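Local coordinates for protein probable arylamine n-acetyl transferase (Mycobacterium abscessus, PDB 4GUZ) that probably catalyses the transfer of an acetyl group from acetyl-coenzyme A to the nitrogen of arylamine substrates, at residues G76-E81 / Y206-S211; A114-L119 / V132-S137; I46-L51 / S214-R219; Q67-L70 / P74-G77. All blocks are in the same frame, centred on the assembly; numbering follows the deposited sequence.

Contact 1 of 4, residues G76-E81 / Y206-S211; sequences GGYCYE and YFVASS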
loop_
_atom_site.group_PDB
_atom_site.type_symbol
_atom_site.label_atom_id
_atom_site.label_comp_id
_atom_site.label_asym_id
_atom_site.label_seq_id
_atom_site.Cartn_x
_atom_site.Cartn_y
_atom_site.Cartn_z
ATOM N N GLY A 76 -1.776 -1.103 11.518
ATOM C CA GLY A 76 -1.365 -1.038 10.126
ATOM C C GLY A 76 -1.020 0.374 9.707
ATOM O O GLY A 76 -1.129 1.307 10.504
ATOM N N GLY A 77 -0.630 0.525 8.446
ATOM C CA GLY A 77 -0.257 1.815 7.878
ATOM C C GLY A 77 -0.762 2.017 6.465
ATOM O O GLY A 77 -1.273 1.070 5.853
ATOM N N TYR A 78 -0.676 3.263 5.937
ATOM C CA TYR A 78 -1.113 3.468 4.558
ATOM C C TYR A 78 0.114 3.515 3.623
ATOM O O TYR A 78 1.202 3.151 4.061
ATOM C CB TYR A 78 -2.138 4.613 4.369
ATOM C CG TYR A 78 -1.771 6.061 4.661
ATOM C CD1 TYR A 78 -0.443 6.494 4.625
ATOM C CD2 TYR A 78 -2.763 7.027 4.812
ATOM C CE1 TYR A 78 -0.115 7.842 4.801
ATOM C CE2 TYR A 78 -2.448 8.368 5.014
ATOM C CZ TYR A 78 -1.123 8.774 5.008
ATOM O OH TYR A 78 -0.845 10.113 5.191
ATOM N N CYS A 79 -0.065 3.845 2.335
ATOM C CA CYS A 79 0.991 3.698 1.325
ATOM C C CYS A 79 2.377 4.205 1.754
ATOM O O CYS A 79 3.351 3.461 1.630
ATOM C CB CYS A 79 0.579 4.268 -0.034
ATOM S SG CYS A 79 0.544 6.080 -0.142
ATOM N N TYR A 80 2.447 5.423 2.308
ATOM C CA TYR A 80 3.713 6.063 2.638
ATOM C C TYR A 80 4.426 5.365 3.798
ATOM O O TYR A 80 5.649 5.314 3.796
ATOM C CB TYR A 80 3.515 7.576 2.849
ATOM C CG TYR A 80 3.153 8.266 1.551
ATOM C CD1 TYR A 80 3.906 8.060 0.399
ATOM C CD2 TYR A 80 2.002 9.046 1.448
ATOM C CE1 TYR A 80 3.521 8.600 -0.827
ATOM C CE2 TYR A 80 1.614 9.605 0.227
ATOM C CZ TYR A 80 2.399 9.407 -0.897
ATOM O OH TYR A 80 2.059 9.957 -2.101
ATOM N N GLU A 81 3.685 4.729 4.711
ATOM C CA GLU A 81 4.295 3.968 5.804
ATOM C C GLU A 81 4.873 2.662 5.261
ATOM O O GLU A 81 5.995 2.279 5.604
ATOM C CB GLU A 81 3.262 3.680 6.886
ATOM C CG GLU A 81 2.917 4.909 7.680
ATOM C CD GLU A 81 1.672 4.702 8.509
ATOM O OE1 GLU A 81 0.566 4.834 7.940
ATOM O OE2 GLU A 81 1.799 4.391 9.717
ATOM N N TYR A 206 1.403 14.768 4.011
ATOM C CA TYR A 206 0.789 15.912 4.697
ATOM C C TYR A 206 -0.594 16.225 4.086
ATOM O O TYR A 206 -1.552 16.425 4.834
ATOM C CB TYR A 206 1.704 17.156 4.653
ATOM C CG TYR A 206 1.073 18.364 5.309
ATOM C CD1 TYR A 206 1.047 18.496 6.695
ATOM C CD2 TYR A 206 0.470 19.362 4.546
ATOM C CE1 TYR A 206 0.431 19.585 7.308
ATOM C CE2 TYR A 206 -0.166 20.446 5.147
ATOM C CZ TYR A 206 -0.179 20.556 6.529
ATOM O OH TYR A 206 -0.772 21.638 7.130
ATOM N N PHE A 207 -0.693 16.246 2.738
ATOM C CA PHE A 207 -1.948 16.473 2.009
ATOM C C PHE A 207 -2.905 15.291 2.231
ATOM O O PHE A 207 -4.070 15.500 2.568
ATOM C CB PHE A 207 -1.669 16.671 0.493
ATOM C CG PHE A 207 -2.870 16.641 -0.430
ATOM C CD1 PHE A 207 -3.205 15.485 -1.125
ATOM C CD2 PHE A 207 -3.638 17.782 -0.638
ATOM C CE1 PHE A 207 -4.320 15.454 -1.973
ATOM C CE2 PHE A 207 -4.753 17.756 -1.488
ATOM C CZ PHE A 207 -5.087 16.593 -2.152
ATOM N N VAL A 208 -2.413 14.051 2.037
ATOM C CA VAL A 208 -3.232 12.840 2.180
ATOM C C VAL A 208 -3.815 12.700 3.617
ATOM O O VAL A 208 -4.995 12.346 3.758
ATOM C CB VAL A 208 -2.464 11.562 1.727
ATOM C CG1 VAL A 208 -3.257 10.285 2.035
ATOM C CG2 VAL A 208 -2.168 11.629 0.229
ATOM N N ALA A 209 -3.027 13.021 4.658
ATOM C CA ALA A 209 -3.484 12.845 6.048
ATOM C C ALA A 209 -4.402 13.967 6.578
ATOM O O ALA A 209 -5.201 13.678 7.472
ATOM C CB ALA A 209 -2.296 12.679 6.985
ATOM N N SER A 210 -4.310 15.221 6.057
ATOM C CA SER A 210 -5.133 16.305 6.621
ATOM C C SER A 210 -6.053 17.077 5.633
ATOM O O SER A 210 -7.025 17.688 6.099
ATOM C CB SER A 210 -4.244 17.316 7.345
ATOM O OG SER A 210 -3.377 17.994 6.448
ATOM N N SER A 211 -5.753 17.095 4.318
ATOM C CA SER A 211 -6.560 17.868 3.375
ATOM C C SER A 211 -7.991 17.347 3.247
ATOM O O SER A 211 -8.191 16.132 3.142
ATOM C CB SER A 211 -5.913 17.924 1.993
ATOM O OG SER A 211 -6.695 18.651 1.056
#
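Tyr78 and Val208 form the main apolar junction between the start of helix 79-92 and the last turn of helix 198-210. Val208 CG1 approaches the phenol ring obliquely, 3.6 Å from Tyr78 CE2, and the two side chains run past each other in opposite directions. With CG of Tyr78 between the backbone N and the carbonyl carbon (chi1 64°), the ring extends to the valine. The second methyl of the valine serves another tyrosine: Val208 CG2 lies at the edge of the Tyr80 ring, near its plane, 4.3 Å from Tyr80 CE2. At the far end of the first phenol, Tyr78 OH packs 3.5 Å from Ala209 CB.

No hydrogen bond crosses between the two segments, although both phenols are anchored by polar partners, Tyr78 OH by Ser205 on helix 198-210 and Tyr80 OH by Gln101. Within 76-81, Tyr78 occupies the N-cap position, and its backbone N donates to Glu81 OE1 over 2.8 Å (N-H...O angle 156°), meeting the oxygen from above the carboxylate plane. Glu81 OE2 is bound separately in a salt bridge to Lys69, so both carboxylate oxygens are engaged.

Between the two tyrosines in sequence stands Cys79, whose SG lies 3.5 Å above the plane of the Tyr80 ring, over its centre. Gly-Gly-Tyr-Cys-Tyr-Glu belongs to the signature sequence of arylamine N-acetyltransferases, and a cysteine in the first turn of this helix, beside His116, is consistent with the Cys-His-Asp triad of the family.

Contact 2 of 4, residues A114-L119 / V132-S137; sequences ATHGML and VGFGTS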
loop_
_atom_site.group_PDB
_atom_site.type_symbol
_atom_site.label_atom_id
_atom_site.label_comp_id
_atom_site.label_asym_id
_atom_site.label_seq_id
_atom_site.Cartn_x
_atom_site.Cartn_y
_atom_site.Cartn_z
ATOM N N ALA A 114 -0.779 13.025 -7.740
ATOM C CA ALA A 114 0.143 11.884 -7.622
ATOM C C ALA A 114 0.431 11.596 -6.172
ATOM O O ALA A 114 1.486 11.985 -5.662
ATOM C CB ALA A 114 1.427 12.163 -8.386
ATOM N N THR A 115 -0.499 10.892 -5.494
ATOM C CA THR A 115 -0.382 10.670 -4.064
ATOM C C THR A 115 -0.352 9.170 -3.659
ATOM O O THR A 115 -0.675 8.837 -2.517
ATOM C CB THR A 115 -1.469 11.478 -3.322
ATOM O OG1 THR A 115 -2.754 11.250 -3.905
ATOM C CG2 THR A 115 -1.172 12.978 -3.309
ATOM N N HIS A 116 0.142 8.292 -4.545
ATOM C CA HIS A 116 0.335 6.886 -4.191
ATOM C C HIS A 116 1.784 6.518 -4.415
ATOM O O HIS A 116 2.222 6.473 -5.552
ATOM C CB HIS A 116 -0.602 5.938 -4.961
ATOM C CG HIS A 116 -0.331 4.492 -4.677
ATOM N ND1 HIS A 116 -0.392 3.989 -3.386
ATOM C CD2 HIS A 116 0.038 3.496 -5.519
ATOM C CE1 HIS A 116 -0.081 2.703 -3.485
ATOM N NE2 HIS A 116 0.187 2.361 -4.748
ATOM N N GLY A 117 2.529 6.301 -3.334
ATOM C CA GLY A 117 3.936 5.962 -3.471
ATOM C C GLY A 117 4.131 4.493 -3.768
ATOM O O GLY A 117 3.408 3.650 -3.226
ATOM N N MET A 118 5.098 4.189 -4.646
ATOM C CA MET A 118 5.505 2.844 -5.061
ATOM C C MET A 118 7.004 2.838 -5.242
ATOM O O MET A 118 7.624 3.912 -5.307
ATOM C CB MET A 118 4.819 2.446 -6.388
ATOM C CG MET A 118 3.306 2.322 -6.264
ATOM S SD MET A 118 2.457 2.127 -7.825
ATOM C CE MET A 118 2.546 3.790 -8.496
ATOM N N LEU A 119 7.581 1.654 -5.364
ATOM C CA LEU A 119 9.009 1.485 -5.576
ATOM C C LEU A 119 9.274 0.673 -6.837
ATOM O O LEU A 119 8.483 -0.219 -7.179
ATOM C CB LEU A 119 9.657 0.821 -4.354
ATOM C CG LEU A 119 9.527 1.619 -3.055
ATOM C CD1 LEU A 119 9.468 0.704 -1.840
ATOM C CD2 LEU A 119 10.607 2.701 -2.928
ATOM N N VAL A 132 3.620 -2.154 -3.112
ATOM C CA VAL A 132 3.470 -2.890 -1.844
ATOM C C VAL A 132 2.473 -2.277 -0.842
ATOM O O VAL A 132 2.087 -2.966 0.104
ATOM C CB VAL A 132 4.838 -3.109 -1.137
ATOM C CG1 VAL A 132 5.817 -3.887 -2.032
ATOM C CG2 VAL A 132 5.449 -1.789 -0.643
ATOM N N GLY A 133 2.120 -1.012 -1.018
ATOM C CA GLY A 133 1.274 -0.306 -0.060
ATOM C C GLY A 133 -0.060 0.202 -0.543
ATOM O O GLY A 133 -0.547 1.187 -0.006
ATOM N N PHE A 134 -0.717 -0.511 -1.473
ATOM C CA PHE A 134 -2.017 -0.091 -1.990
ATOM C C PHE A 134 -3.189 -0.656 -1.148
ATOM O O PHE A 134 -4.293 -0.127 -1.231
ATOM C CB PHE A 134 -2.146 -0.496 -3.475
ATOM C CG PHE A 134 -3.395 -0.004 -4.184
ATOM C CD1 PHE A 134 -3.474 1.296 -4.668
ATOM C CD2 PHE A 134 -4.489 -0.849 -4.371
ATOM C CE1 PHE A 134 -4.628 1.748 -5.321
ATOM C CE2 PHE A 134 -5.647 -0.392 -5.019
ATOM C CZ PHE A 134 -5.707 0.901 -5.490
ATOM N N GLY A 135 -2.942 -1.660 -0.317
ATOM C CA GLY A 135 -4.003 -2.285 0.477
ATOM C C GLY A 135 -4.378 -3.564 -0.245
ATOM O O GLY A 135 -3.913 -4.634 0.142
ATOM N N THR A 136 -5.073 -3.439 -1.408
ATOM C CA THR A 136 -5.387 -4.608 -2.265
ATOM C C THR A 136 -4.274 -4.708 -3.287
ATOM O O THR A 136 -4.489 -4.787 -4.499
ATOM C CB THR A 136 -6.787 -4.508 -2.881
ATOM O OG1 THR A 136 -6.929 -3.236 -3.526
ATOM C CG2 THR A 136 -7.898 -4.718 -1.850
ATOM N N SER A 137 -3.065 -4.710 -2.770
ATOM C CA SER A 137 -1.835 -4.688 -3.513
ATOM C C SER A 137 -1.537 -5.971 -4.282
ATOM O O SER A 137 -1.860 -7.069 -3.823
ATOM C CB SER A 137 -0.674 -4.459 -2.540
ATOM O OG SER A 137 -0.323 -3.089 -2.491
HETATM O O HOH W 1 2.838 0.857 -3.128
#
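Where His116 meets Phe134 the backbones stay apart, His116 CA lying 7.7 Å from Phe134 CA, as strand 116-123 runs past the loop that follows strand 126-130; no direct hydrogen bond spans the gap. One water closes it instead, donating to Gly117 O and accepting from Gly133 N, each at 2.9 Å.

The side-chain contact is a T-shaped aromatic pair. Phe134 turns its edge to the face of the His116 imidazole, with ring centroids 5.4 Å apart and planes at 80°. Phe134 CD1 stands over the imidazole toward its rim, 3.8 Å from His116 NE2, while His116 CE1 comes within 3.7 Å of Phe134 CA. The carbonyl of Gly133 lies at the imidazole edge, near the ring plane. With CG anti to the backbone N (chi1 176°), His116 carries its ring out to this loop. The loop is braced from within: Phe134 N donates to Ser137 OG over 2.8 Å, and that hydroxyl is also hydrogen-bonded to Asp131 O. On the strand side, Thr115 and His116 both face Gly102 in a classic beta bulge.

Each imidazole nitrogen has its own neighbour. NE2 is hydrogen-bonded to Asp131 OD1, whereas His116 ND1 faces Cys79. Cysteine, histidine and aspartate thus follow one another in the order of a charge relay, consistent with the Cys-His-Asp triad of arylamine N-acetyltransferases. Phe134 over one face and the Gly133 carbonyl at the edge would be expected to restrict how far the ring can turn, and the aspartate bond would fix which nitrogen is presented to the cysteine.

Contact 3 of 4, residues I46-L51 / S214-R219; sequences IKWENL and SPFSTR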
loop_
_atom_site.group_PDB
_atom_site.type_symbol
_atom_site.label_atom_id
_atom_site.label_comp_id
_atom_site.label_asym_id
_atom_site.label_seq_id
_atom_site.Cartn_x
_atom_site.Cartn_y
_atom_site.Cartn_z
ATOM N N ILE A 46 1.934 -7.091 6.595
ATOM C CA ILE A 46 1.894 -5.696 7.079
ATOM C C ILE A 46 0.477 -5.199 6.883
ATOM O O ILE A 46 -0.054 -5.277 5.781
ATOM C CB ILE A 46 2.944 -4.775 6.401
ATOM C CG1 ILE A 46 4.386 -5.388 6.428
ATOM C CG2 ILE A 46 2.897 -3.362 6.996
ATOM C CD1 ILE A 46 5.112 -5.406 7.800
ATOM N N LYS A 47 -0.136 -4.697 7.964
ATOM C CA LYS A 47 -1.537 -4.305 7.944
ATOM C C LYS A 47 -1.730 -2.993 7.226
ATOM O O LYS A 47 -0.784 -2.203 7.120
ATOM C CB LYS A 47 -2.105 -4.295 9.365
ATOM C CG LYS A 47 -2.318 -5.697 9.928
ATOM C CD LYS A 47 -2.304 -5.712 11.449
ATOM C CE LYS A 47 -2.465 -7.096 12.042
ATOM N NZ LYS A 47 -1.359 -8.022 11.677
ATOM N N TRP A 48 -2.938 -2.771 6.686
ATOM C CA TRP A 48 -3.222 -1.563 5.909
ATOM C C TRP A 48 -4.400 -0.824 6.501
ATOM O O TRP A 48 -5.488 -1.375 6.599
ATOM C CB TRP A 48 -3.464 -1.886 4.425
ATOM C CG TRP A 48 -3.263 -0.700 3.511
ATOM C CD1 TRP A 48 -2.182 -0.462 2.719
ATOM C CD2 TRP A 48 -4.127 0.448 3.369
ATOM N NE1 TRP A 48 -2.352 0.713 2.024
ATOM C CE2 TRP A 48 -3.508 1.325 2.451
ATOM C CE3 TRP A 48 -5.370 0.819 3.921
ATOM C CZ2 TRP A 48 -4.094 2.533 2.058
ATOM C CZ3 TRP A 48 -5.929 2.038 3.563
ATOM C CH2 TRP A 48 -5.305 2.870 2.625
ATOM N N GLU A 49 -4.181 0.433 6.904
ATOM C CA GLU A 49 -5.210 1.296 7.503
ATOM C C GLU A 49 -4.739 2.748 7.540
ATOM O O GLU A 49 -3.543 3.007 7.423
ATOM C CB GLU A 49 -5.579 0.807 8.918
ATOM C CG GLU A 49 -4.361 0.642 9.799
ATOM C CD GLU A 49 -4.391 1.319 11.152
ATOM O OE1 GLU A 49 -4.739 2.519 11.220
ATOM O OE2 GLU A 49 -4.012 0.657 12.142
ATOM N N ASN A 50 -5.675 3.681 7.748
ATOM C CA ASN A 50 -5.429 5.131 7.786
ATOM C C ASN A 50 -5.937 5.760 9.094
ATOM O O ASN A 50 -6.230 6.964 9.098
ATOM C CB ASN A 50 -6.191 5.782 6.605
ATOM C CG ASN A 50 -7.707 5.773 6.802
ATOM O OD1 ASN A 50 -8.275 4.915 7.505
ATOM N ND2 ASN A 50 -8.385 6.785 6.273
ATOM N N LEU A 51 -6.100 4.958 10.180
ATOM C CA LEU A 51 -6.748 5.431 11.402
ATOM C C LEU A 51 -6.014 6.585 12.094
ATOM O O LEU A 51 -6.679 7.375 12.752
ATOM C CB LEU A 51 -7.058 4.298 12.402
ATOM C CG LEU A 51 -7.974 3.165 11.858
ATOM C CD1 LEU A 51 -8.069 1.976 12.835
ATOM C CD2 LEU A 51 -9.347 3.681 11.489
ATOM N N SER A 214 -8.663 15.134 0.319
ATOM C CA SER A 214 -8.119 13.779 0.423
ATOM C C SER A 214 -9.164 12.882 1.119
ATOM O O SER A 214 -9.545 13.181 2.257
ATOM C CB SER A 214 -6.795 13.764 1.186
ATOM O OG SER A 214 -6.374 12.429 1.419
ATOM N N PRO A 215 -9.652 11.799 0.461
ATOM C CA PRO A 215 -10.678 10.948 1.104
ATOM C C PRO A 215 -10.181 10.193 2.344
ATOM O O PRO A 215 -10.985 9.899 3.233
ATOM C CB PRO A 215 -11.080 9.968 -0.005
ATOM C CG PRO A 215 -9.914 9.931 -0.935
ATOM C CD PRO A 215 -9.313 11.311 -0.895
ATOM N N PHE A 216 -8.858 9.914 2.425
ATOM C CA PHE A 216 -8.266 9.182 3.547
ATOM C C PHE A 216 -8.080 10.051 4.816
ATOM O O PHE A 216 -7.715 9.509 5.863
ATOM C CB PHE A 216 -6.916 8.541 3.134
ATOM C CG PHE A 216 -6.970 7.479 2.047
ATOM C CD1 PHE A 216 -8.073 6.637 1.923
ATOM C CD2 PHE A 216 -5.889 7.275 1.199
ATOM C CE1 PHE A 216 -8.114 5.649 0.930
ATOM C CE2 PHE A 216 -5.925 6.275 0.216
ATOM C CZ PHE A 216 -7.040 5.473 0.084
ATOM N N SER A 217 -8.353 11.371 4.748
ATOM C CA SER A 217 -8.162 12.239 5.912
ATOM C C SER A 217 -9.285 12.150 6.950
ATOM O O SER A 217 -9.010 12.299 8.144
ATOM C CB SER A 217 -8.000 13.698 5.484
ATOM O OG SER A 217 -9.178 14.225 4.898
ATOM N N THR A 218 -10.546 11.950 6.512
ATOM C CA THR A 218 -11.667 11.997 7.450
ATOM C C THR A 218 -12.359 10.658 7.747
ATOM O O THR A 218 -12.944 10.539 8.826
ATOM C CB THR A 218 -12.716 13.015 6.968
ATOM O OG1 THR A 218 -13.001 12.804 5.581
ATOM C CG2 THR A 218 -12.267 14.466 7.197
ATOM N N ARG A 219 -12.344 9.678 6.824
ATOM C CA ARG A 219 -13.096 8.444 7.083
ATOM C C ARG A 219 -12.231 7.192 7.015
ATOM O O ARG A 219 -11.370 7.093 6.151
ATOM C CB ARG A 219 -14.260 8.340 6.102
ATOM C CG ARG A 219 -15.334 9.414 6.353
ATOM C CD ARG A 219 -16.156 9.715 5.121
ATOM N NE ARG A 219 -16.735 8.509 4.524
ATOM C CZ ARG A 219 -17.936 8.024 4.808
ATOM N NH1 ARG A 219 -18.707 8.625 5.705
ATOM N NH2 ARG A 219 -18.380 6.933 4.194
#
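Asn50 clasps the loop of Phe216 and Arg219 with a single amide nitrogen that donates twice. Asn50 ND2 reaches Arg219 O at 3.0 Å along a fairly straight path (N-H...O 162°), standing above that carbonyl's plane, with the acceptor in the plane of the amide group. The second bond, from Asn50 ND2 to Phe216 O, is shorter at 2.8 Å but more bent, each partner being tilted from the plane of the other. Asn50 OD1 accepts from Phe221 N, so both ends of the amide are used. This clamp sits at the edge of an antiparallel sheet, where the short strand 48-49 pairs with strand 221-226 just beyond the loop.

The torsion of Asn50, with CG lodged between backbone N and carbonyl carbon (chi1 71°), carries the amide out to the two carbonyls. Next to it, Leu51 N donates to Glu49 OE1 over 3.0 Å, while Glu49 OE2 is salt-bridged to Arg75.

Further out the contact becomes aromatic. Trp48 directs the edge of its six-membered ring at the face of Phe216, centroids 5.7 Å apart and planes at 68°. The indole is itself pinned: NE1 is hydrogen-bonded to Gly133 O, and His82 stacks on it. The leading atom of this edge-to-face pair is Trp48 CH2, which stands over the phenyl ring, offset toward its rim, 4.0 Å from Phe216 CZ.

Contact 4 of 4, residues Q67-L70 / P74-G77; sequences QAKL and PRGG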
loop_
_atom_site.group_PDB
_atom_site.type_symbol
_atom_site.label_atom_id
_atom_site.label_comp_id
_atom_site.label_asym_id
_atom_site.label_seq_id
_atom_site.Cartn_x
_atom_site.Cartn_y
_atom_site.Cartn_z
ATOM N N GLN A 67 8.329 1.228 12.081
ATOM C CA GLN A 67 8.562 -0.186 12.421
ATOM C C GLN A 67 8.006 -0.541 13.808
ATOM O O GLN A 67 7.544 -1.665 13.997
ATOM C CB GLN A 67 10.041 -0.598 12.288
ATOM C CG GLN A 67 11.006 -0.007 13.316
ATOM C CD GLN A 67 12.435 -0.321 12.970
ATOM O OE1 GLN A 67 12.730 -1.186 12.135
ATOM N NE2 GLN A 67 13.353 0.397 13.589
ATOM N N ALA A 68 8.002 0.414 14.752
ATOM C CA ALA A 68 7.426 0.184 16.085
ATOM C C ALA A 68 5.897 0.013 15.978
ATOM O O ALA A 68 5.347 -0.922 16.547
ATOM C CB ALA A 68 7.772 1.338 17.024
ATOM N N LYS A 69 5.219 0.876 15.201
ATOM C CA LYS A 69 3.776 0.767 14.995
ATOM C C LYS A 69 3.413 -0.504 14.182
ATOM O O LYS A 69 2.599 -1.303 14.643
ATOM C CB LYS A 69 3.256 2.030 14.291
ATOM C CG LYS A 69 1.748 2.061 14.040
ATOM C CD LYS A 69 1.457 3.115 13.001
ATOM C CE LYS A 69 0.003 3.261 12.701
ATOM N NZ LYS A 69 -0.205 4.260 11.628
ATOM N N LEU A 70 4.040 -0.704 13.010
ATOM C CA LEU A 70 3.701 -1.811 12.096
ATOM C C LEU A 70 4.161 -3.206 12.525
ATOM O O LEU A 70 3.518 -4.185 12.140
ATOM C CB LEU A 70 4.216 -1.534 10.660
ATOM C CG LEU A 70 3.643 -0.283 9.987
ATOM C CD1 LEU A 70 3.905 -0.266 8.492
ATOM C CD2 LEU A 70 2.183 -0.171 10.199
ATOM N N PRO A 74 -0.703 -3.944 17.390
ATOM C CA PRO A 74 -1.746 -4.447 16.466
ATOM C C PRO A 74 -2.281 -3.311 15.577
ATOM O O PRO A 74 -3.430 -2.880 15.704
ATOM C CB PRO A 74 -2.812 -4.999 17.423
ATOM C CG PRO A 74 -2.668 -4.178 18.662
ATOM C CD PRO A 74 -1.213 -3.838 18.779
ATOM N N ARG A 75 -1.411 -2.798 14.692
ATOM C CA ARG A 75 -1.708 -1.667 13.823
ATOM C C ARG A 75 -1.173 -1.846 12.418
ATOM O O ARG A 75 -0.219 -2.587 12.177
ATOM C CB ARG A 75 -1.107 -0.363 14.402
ATOM C CG ARG A 75 -1.672 0.077 15.770
ATOM C CD ARG A 75 -3.160 0.496 15.741
ATOM N NE ARG A 75 -3.471 1.464 14.688
ATOM C CZ ARG A 75 -3.286 2.778 14.791
ATOM N NH1 ARG A 75 -2.822 3.305 15.918
ATOM N NH2 ARG A 75 -3.587 3.577 13.777
ATOM N N GLY A 76 -1.776 -1.103 11.518
ATOM C CA GLY A 76 -1.365 -1.038 10.126
ATOM C C GLY A 76 -1.020 0.374 9.707
ATOM O O GLY A 76 -1.129 1.307 10.504
ATOM N N GLY A 77 -0.630 0.525 8.446
ATOM C CA GLY A 77 -0.257 1.815 7.878
ATOM C C GLY A 77 -0.762 2.017 6.465
ATOM O O GLY A 77 -1.273 1.070 5.853
HETATM O O HOH W 2 1.164 -4.143 10.562
#
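Leu70 presses one methyl onto the peptide between Gly76 and Gly77, and here the packing is tight: Leu70 CD2 lies 3.3 Å from Gly76 C and 3.4 Å from Gly77 N. The lack of a side chain on Gly77 permits this, because a CB there would point at the leucine and crowd Leu70 CD2. With CG beside its backbone N (chi1 -61°), Leu70 leans from the helix toward the loop. Lys69 packs just as closely with its aliphatic chain, which is fully extended and brings Lys69 CE to 3.2 Å from Gly76 O.

The segments join helix 63-72 to the loop leading into helix 79-92, and Arg75-Gly76-Gly77 opens the signature sequence of arylamine N-acetyltransferases. The loop turns back against the helix it has just left, bringing Gly76 CA to 5.5 Å from Leu70 CA.

Toward the partly exposed side the fit is governed by charge. Lys69 CE stands over one face of the Arg75 guanidinium, near its rim and 3.8 Å from Arg75 NH2, and Lys69 NZ is 4.1 Å from the same NH2. Carboxylates offset these like charges: Asp52 forms salt bridges with both groups, Glu81 with Lys69, and Glu49 with Arg75 NE. Around the helix end, no direct backbone bond ties Leu70 to Arg75; a water spans them, donating to Leu70 O at 2.8 Å and to Arg75 O at 2.6 Å.

How the contacts relate
Contact 4 is local, linking helix 63-72 to the loop that runs on into helix 79-92, and it shares Gly76 and Gly77 with contact 1. Along the chain, contact 3 spans all the others, and contact 1 encloses contact 2. Contacts 1 and 3 lie closest, with centres about 7 Å apart, and both use the region at the end of helix 198-210. Contact 2, on strand 116-123 of the larger antiparallel sheet, is about 11 Å from contact 1, whose Cys79 meets His116 there. Contacts 2 and 4 do not touch, their centres being about 17 Å apart. Contacts 1 and 2 unite Cys79 and His116 of the probable triad; contacts 3 and 4 pack round the cysteine's segment.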